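PDB 3GRZ: ribosomal protein L11 methyltransferase from Lactobacillus delbrueckii subsp. bulgaricus ATCC BAA-365, which probably trimethylates lysine side chains of ribosomal protein L11 with S-adenosyl-L-methionine as methyl donor, the present chain being its C-terminal, cofactor-binding fragment. Local coordinates for residues L74-H79 / E101-N106; S117-V122 / I142-S147. All coordinates share one frame; numbering follows the deposited sequence. Where two conformers were deposited one is given.

Contact 1: residues L74-H79 / E101-N106; sequences LAIAAH and ENAALN
Segments 74-79 and 101-106, on helices 73-80 and 93-105, come closest at Ile-76 and Ala-103, whose CA atoms are 6.1 Å apart. The near approach fits a second helix that offers backbone and a small methyl where the first offers a branched side chain. Ile-76 points toward helix 93-105, and with CG1 anti to its carbonyl carbon (chi1 -69°) the longer branch ends on it. CD1 rests on the peptide between Asn-102 and Ala-103, 3.7 Å from Asn-102 C and 3.6 Å from Ala-103 N; CG1 lies 4.2 Å from Ala-103 CB. The two helices belong to successive beta-alpha-beta crossovers of the Rossmann-like methyltransferase fold, leading from strand 63-67 to 85-90 and on to 112-115 over one face of the sheet. Ile-31 of strand 29-33 also packs on Ile-76. The other branch, CG2, meets Asn-106 ND2 at 4.1 Å, the two side chains crossing at about a right angle. That ND2 donates back to Asn-102 O (2.9 Å), from above the carbonyl plane and with a bent N-H...O angle of 134°, while OD1 accepts from Arg-32 N. Asn-102 CB touches Ile-76 CD1 at 3.8 Å, but its amide leads away to Asp-34 N and Ser-71 O.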
loop_
_atom_site.group_PDB
_atom_site.type_symbol
_atom_site.label_atom_id
_atom_site.label_comp_id
_atom_site.label_asym_id
_atom_site.label_seq_id
_atom_site.Cartn_x
_atom_site.Cartn_y
_atom_site.Cartn_z
ATOM N N LEU B 74 -12.592 6.207 -5.513
ATOM C CA LEU B 74 -11.957 6.311 -4.201
ATOM C C LEU B 74 -12.972 6.442 -3.062
ATOM O O LEU B 74 -12.773 5.863 -1.991
ATOM C CB LEU B 74 -10.933 7.440 -4.166
ATOM C CG LEU B 74 -9.773 7.411 -5.173
ATOM C CD1 LEU B 74 -8.873 8.620 -4.978
ATOM C CD2 LEU B 74 -8.965 6.110 -5.099
ATOM N N ALA B 75 -14.070 7.165 -3.298
ATOM C CA ALA B 75 -15.158 7.251 -2.308
ATOM C C ALA B 75 -15.742 5.864 -2.051
ATOM O O ALA B 75 -15.966 5.481 -0.904
ATOM C CB ALA B 75 -16.252 8.223 -2.775
ATOM N N ILE B 76 -15.952 5.106 -3.122
ATOM C CA ILE B 76 -16.489 3.743 -3.019
ATOM C C ILE B 76 -15.527 2.802 -2.268
ATOM O O ILE B 76 -15.936 2.046 -1.400
ATOM C CB ILE B 76 -16.826 3.180 -4.428
ATOM C CG1 ILE B 76 -18.035 3.934 -5.007
ATOM C CG2 ILE B 76 -17.106 1.656 -4.393
ATOM C CD1 ILE B 76 -18.127 3.846 -6.545
ATOM N N ALA B 77 -14.252 2.860 -2.622
ATOM C CA ALA B 77 -13.237 2.055 -1.969
ATOM C C ALA B 77 -13.104 2.392 -0.489
ATOM O O ALA B 77 -12.997 1.495 0.337
ATOM C CB ALA B 77 -11.932 2.254 -2.655
ATOM N N ALA B 78 -13.133 3.682 -0.162
ATOM C CA ALA B 78 -13.095 4.112 1.231
ATOM C C ALA B 78 -14.273 3.540 2.010
ATOM O O ALA B 78 -14.092 3.057 3.130
ATOM C CB ALA B 78 -13.069 5.644 1.328
ATOM N N HIS B 79 -15.471 3.571 1.405
ATOM C CA HIS B 79 -16.689 3.043 2.049
ATOM C C HIS B 79 -16.528 1.553 2.341
ATOM O O HIS B 79 -16.817 1.090 3.448
ATOM C CB HIS B 79 -17.932 3.304 1.178
ATOM C CG HIS B 79 -19.221 2.887 1.812
ATOM N ND1 HIS B 79 -19.682 1.586 1.785
ATOM C CD2 HIS B 79 -20.155 3.602 2.483
ATOM C CE1 HIS B 79 -20.835 1.515 2.423
ATOM N NE2 HIS B 79 -21.146 2.724 2.853
ATOM N N GLU B 101 -24.219 6.372 -9.544
ATOM C CA GLU B 101 -24.517 5.156 -10.294
ATOM C C GLU B 101 -23.480 4.054 -10.064
ATOM O O GLU B 101 -23.849 2.886 -9.893
ATOM C CB GLU B 101 -24.710 5.460 -11.796
ATOM C CG GLU B 101 -25.926 6.383 -12.070
ATOM C CD GLU B 101 -26.437 6.378 -13.525
ATOM O OE1 GLU B 101 -26.010 5.523 -14.340
ATOM O OE2 GLU B 101 -27.290 7.242 -13.845
ATOM N N ASN B 102 -22.191 4.418 -10.054
ATOM C CA ASN B 102 -21.131 3.462 -9.703
ATOM C C ASN B 102 -21.272 2.965 -8.261
ATOM O O ASN B 102 -21.115 1.765 -8.012
ATOM C CB ASN B 102 -19.726 4.018 -9.966
ATOM C CG ASN B 102 -19.382 4.105 -11.458
ATOM O OD1 ASN B 102 -19.814 3.281 -12.261
ATOM N ND2 ASN B 102 -18.584 5.104 -11.822
ATOM N N ALA B 103 -21.614 3.854 -7.318
ATOM C CA ALA B 103 -21.875 3.396 -5.923
ATOM C C ALA B 103 -22.976 2.331 -5.886
ATOM O O ALA B 103 -22.807 1.260 -5.279
ATOM C CB ALA B 103 -22.228 4.557 -5.006
ATOM N N ALA B 104 -24.084 2.633 -6.572
ATOM C CA ALA B 104 -25.258 1.767 -6.654
ATOM C C ALA B 104 -24.933 0.410 -7.272
ATOM O O ALA B 104 -25.441 -0.612 -6.810
ATOM C CB ALA B 104 -26.372 2.461 -7.439
ATOM N N LEU B 105 -24.080 0.395 -8.302
ATOM C CA LEU B 105 -23.595 -0.876 -8.888
ATOM C C LEU B 105 -22.881 -1.742 -7.867
ATOM O O LEU B 105 -22.786 -2.966 -8.026
ATOM C CB LEU B 105 -22.644 -0.635 -10.067
ATOM C CG LEU B 105 -23.215 -0.144 -11.400
ATOM C CD1 LEU B 105 -22.060 0.281 -12.300
ATOM C CD2 LEU B 105 -24.133 -1.205 -12.080
ATOM N N ASN B 106 -22.360 -1.107 -6.819
ATOM C CA ASN B 106 -21.673 -1.848 -5.778
ATOM C C ASN B 106 -22.513 -2.000 -4.515
ATOM O O ASN B 106 -22.001 -2.397 -3.474
ATOM C CB ASN B 106 -20.308 -1.207 -5.508
ATOM C CG ASN B 106 -19.368 -1.356 -6.691
ATOM O OD1 ASN B 106 -18.867 -2.444 -6.961
ATOM N ND2 ASN B 106 -19.159 -0.271 -7.426
#

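Contact 2: residues S117-V122 / I142-S147; sequences SLLADV and IPQLDS
Gln-144 reaches from the weakly bonded, kinked last part of helix 135-145 to Leu-118 and Leu-119, in the loop that leads from strand 112-115 of the Rossmann-like sheet to strand 126-132. Its CB points at this loop, and the extended chain beyond CG (chi2 -165°) carries the amide to it. CD arrives 4.1 Å from Leu-118 CB, the two side chains crossing at about a right angle. OE1 accepts from Leu-119 N at 2.9 Å; the bond is bent, with an N-H...O angle of 141°, and the donor lies 17° from the carbonyl plane. Around the same oxygen sit Leu-119 CB at 3.4 Å and Leu-118 CB at 3.6 Å. NE2 passes 4.1 Å from Leu-118 CD1 and donates to a water at 2.9 Å, which in turn donates to Ser-117 O at 2.8 Å. That carbonyl also closes the type II' turn 117-120. Cutting Gln-144 back to an alanine is likely to leave Leu-119 N without this acceptor and the water without one mate. Leu-118 and Leu-119 both pack on Leu-141, three residues before Gln-144. Accepting at one end and donating through water at the other, a single neutral amide ties this part of the chain to two successive peptides of the turn.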
loop_
_atom_site.group_PDB
_atom_site.type_symbol
_atom_site.label_atom_id
_atom_site.label_comp_id
_atom_site.label_asym_id
_atom_site.label_seq_id
_atom_site.Cartn_x
_atom_site.Cartn_y
_atom_site.Cartn_z
ATOM N N SER B 117 -16.752 23.096 -5.885
ATOM C CA SER B 117 -15.349 23.196 -6.224
ATOM C C SER B 117 -14.481 23.070 -4.973
ATOM O O SER B 117 -14.577 23.888 -4.055
ATOM C CB SER B 117 -15.074 24.519 -6.942
ATOM O OG SER B 117 -13.735 24.574 -7.380
ATOM N N LEU B 118 -13.640 22.034 -4.958
ATOM C CA LEU B 118 -12.743 21.715 -3.843
ATOM C C LEU B 118 -13.521 21.518 -2.556
ATOM O O LEU B 118 -14.354 20.619 -2.485
ATOM C CB LEU B 118 -11.611 22.741 -3.712
ATOM C CG LEU B 118 -10.720 22.777 -4.962
ATOM C CD1 LEU B 118 -9.714 23.891 -4.864
ATOM C CD2 LEU B 118 -10.032 21.432 -5.174
ATOM N N LEU B 119 -13.269 22.350 -1.550
ATOM C CA LEU B 119 -14.019 22.258 -0.302
ATOM C C LEU B 119 -14.785 23.538 0.028
ATOM O O LEU B 119 -15.094 23.783 1.202
ATOM C CB LEU B 119 -13.105 21.850 0.867
ATOM C CG LEU B 119 -12.533 20.425 0.836
ATOM C CD1 LEU B 119 -11.377 20.294 1.812
ATOM C CD2 LEU B 119 -13.600 19.364 1.093
ATOM N N ALA B 120 -15.110 24.307 -1.013
ATOM C CA ALA B 120 -15.982 25.471 -0.887
ATOM C C ALA B 120 -17.349 25.018 -0.402
ATOM O O ALA B 120 -17.943 24.081 -0.951
ATOM C CB ALA B 120 -16.103 26.213 -2.217
ATOM N N ASP B 121 -17.813 25.647 0.672
ATOM C CA ASP B 121 -19.151 25.398 1.179
ATOM C C ASP B 121 -19.310 24.005 1.790
ATOM O O ASP B 121 -20.437 23.529 1.983
ATOM C CB ASP B 121 -20.185 25.640 0.074
ATOM C CG ASP B 121 -20.253 27.099 -0.351
ATOM O OD1 ASP B 121 -20.681 27.942 0.468
ATOM O OD2 ASP B 121 -19.871 27.402 -1.503
ATOM N N VAL B 122 -18.186 23.354 2.102
ATOM C CA VAL B 122 -18.242 22.101 2.839
ATOM C C VAL B 122 -18.057 22.443 4.310
ATOM O O VAL B 122 -17.005 22.947 4.714
ATOM C CB VAL B 122 -17.172 21.094 2.368
ATOM C CG1 VAL B 122 -17.208 19.858 3.245
ATOM C CG2 VAL B 122 -17.412 20.712 0.917
ATOM N N ILE B 142 -4.638 22.902 -1.084
ATOM C CA ILE B 142 -3.755 22.920 0.091
ATOM C C ILE B 142 -4.189 23.926 1.199
ATOM O O ILE B 142 -4.394 23.497 2.341
ATOM C CB ILE B 142 -2.234 22.978 -0.296
ATOM C CG1 ILE B 142 -1.773 21.620 -0.862
ATOM C CG2 ILE B 142 -1.383 23.348 0.914
ATOM C CD1 ILE B 142 -0.495 21.663 -1.699
ATOM N N PRO B 143 -4.409 25.230 0.864
ATOM C CA PRO B 143 -4.814 26.176 1.929
ATOM C C PRO B 143 -6.207 25.957 2.534
ATOM O O PRO B 143 -6.537 26.590 3.545
ATOM C CB PRO B 143 -4.772 27.547 1.232
ATOM C CG PRO B 143 -4.033 27.343 -0.033
ATOM C CD PRO B 143 -4.303 25.928 -0.432
ATOM N N GLN B 144 -7.004 25.071 1.928
ATOM C CA GLN B 144 -8.334 24.734 2.443
ATOM C C GLN B 144 -8.318 23.552 3.407
ATOM O O GLN B 144 -9.307 23.322 4.098
ATOM C CB GLN B 144 -9.318 24.424 1.304
ATOM C CG GLN B 144 -9.401 25.479 0.218
ATOM C CD GLN B 144 -10.629 25.322 -0.678
ATOM O OE1 GLN B 144 -11.425 24.399 -0.513
ATOM N NE2 GLN B 144 -10.787 26.236 -1.628
ATOM N N LEU B 145 -7.206 22.812 3.446
ATOM C CA LEU B 145 -7.122 21.549 4.200
ATOM C C LEU B 145 -7.278 21.725 5.703
ATOM O O LEU B 145 -8.064 21.014 6.323
ATOM C CB LEU B 145 -5.811 20.812 3.916
ATOM C CG LEU B 145 -5.566 20.200 2.531
ATOM C CD1 LEU B 145 -4.132 19.710 2.447
ATOM C CD2 LEU B 145 -6.564 19.059 2.243
ATOM N N ASP B 146 -6.529 22.675 6.268
ATOM C CA ASP B 146 -6.529 22.938 7.717
ATOM C C ASP B 146 -7.912 23.075 8.358
ATOM O O ASP B 146 -8.219 22.391 9.347
ATOM C CB ASP B 146 -5.690 24.184 8.031
ATOM C CG ASP B 146 -5.733 24.557 9.500
ATOM O OD1 ASP B 146 -5.283 23.744 10.336
ATOM O OD2 ASP B 146 -6.221 25.664 9.814
ATOM N N SER B 147 -8.749 23.943 7.793
ATOM C CA SER B 147 -10.106 24.184 8.325
ATOM C C SER B 147 -11.111 23.033 8.113
ATOM O O SER B 147 -12.218 23.074 8.654
ATOM C CB SER B 147 -10.683 25.485 7.758
ATOM O OG SER B 147 -10.738 25.447 6.336
HETATM O O HOH W 1 -12.751 25.941 -3.781
#

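The two contacts lie on different parts of one Rossmann-like domain, their centres about 23 Å apart, and share no helix. Contact 1 joins two consecutive crossover helices and is buried; contact 2 joins a loop between strands 112-115 and 126-132 to the last part of helix 135-145 and is only partly buried. Across the first pair nothing is hydrogen-bonded, and aliphatic carbon meets backbone and methyl. The second has a direct side-chain-to-backbone bond and a water bridge. Strand 112-115 connects them in sequence, following helix 93-105 and preceding the turn. Of the two, contact 2 lies nearer the predicted S-adenosyl-L-methionine site, the side chain of Leu-118 being about 7 Å from Gly-68.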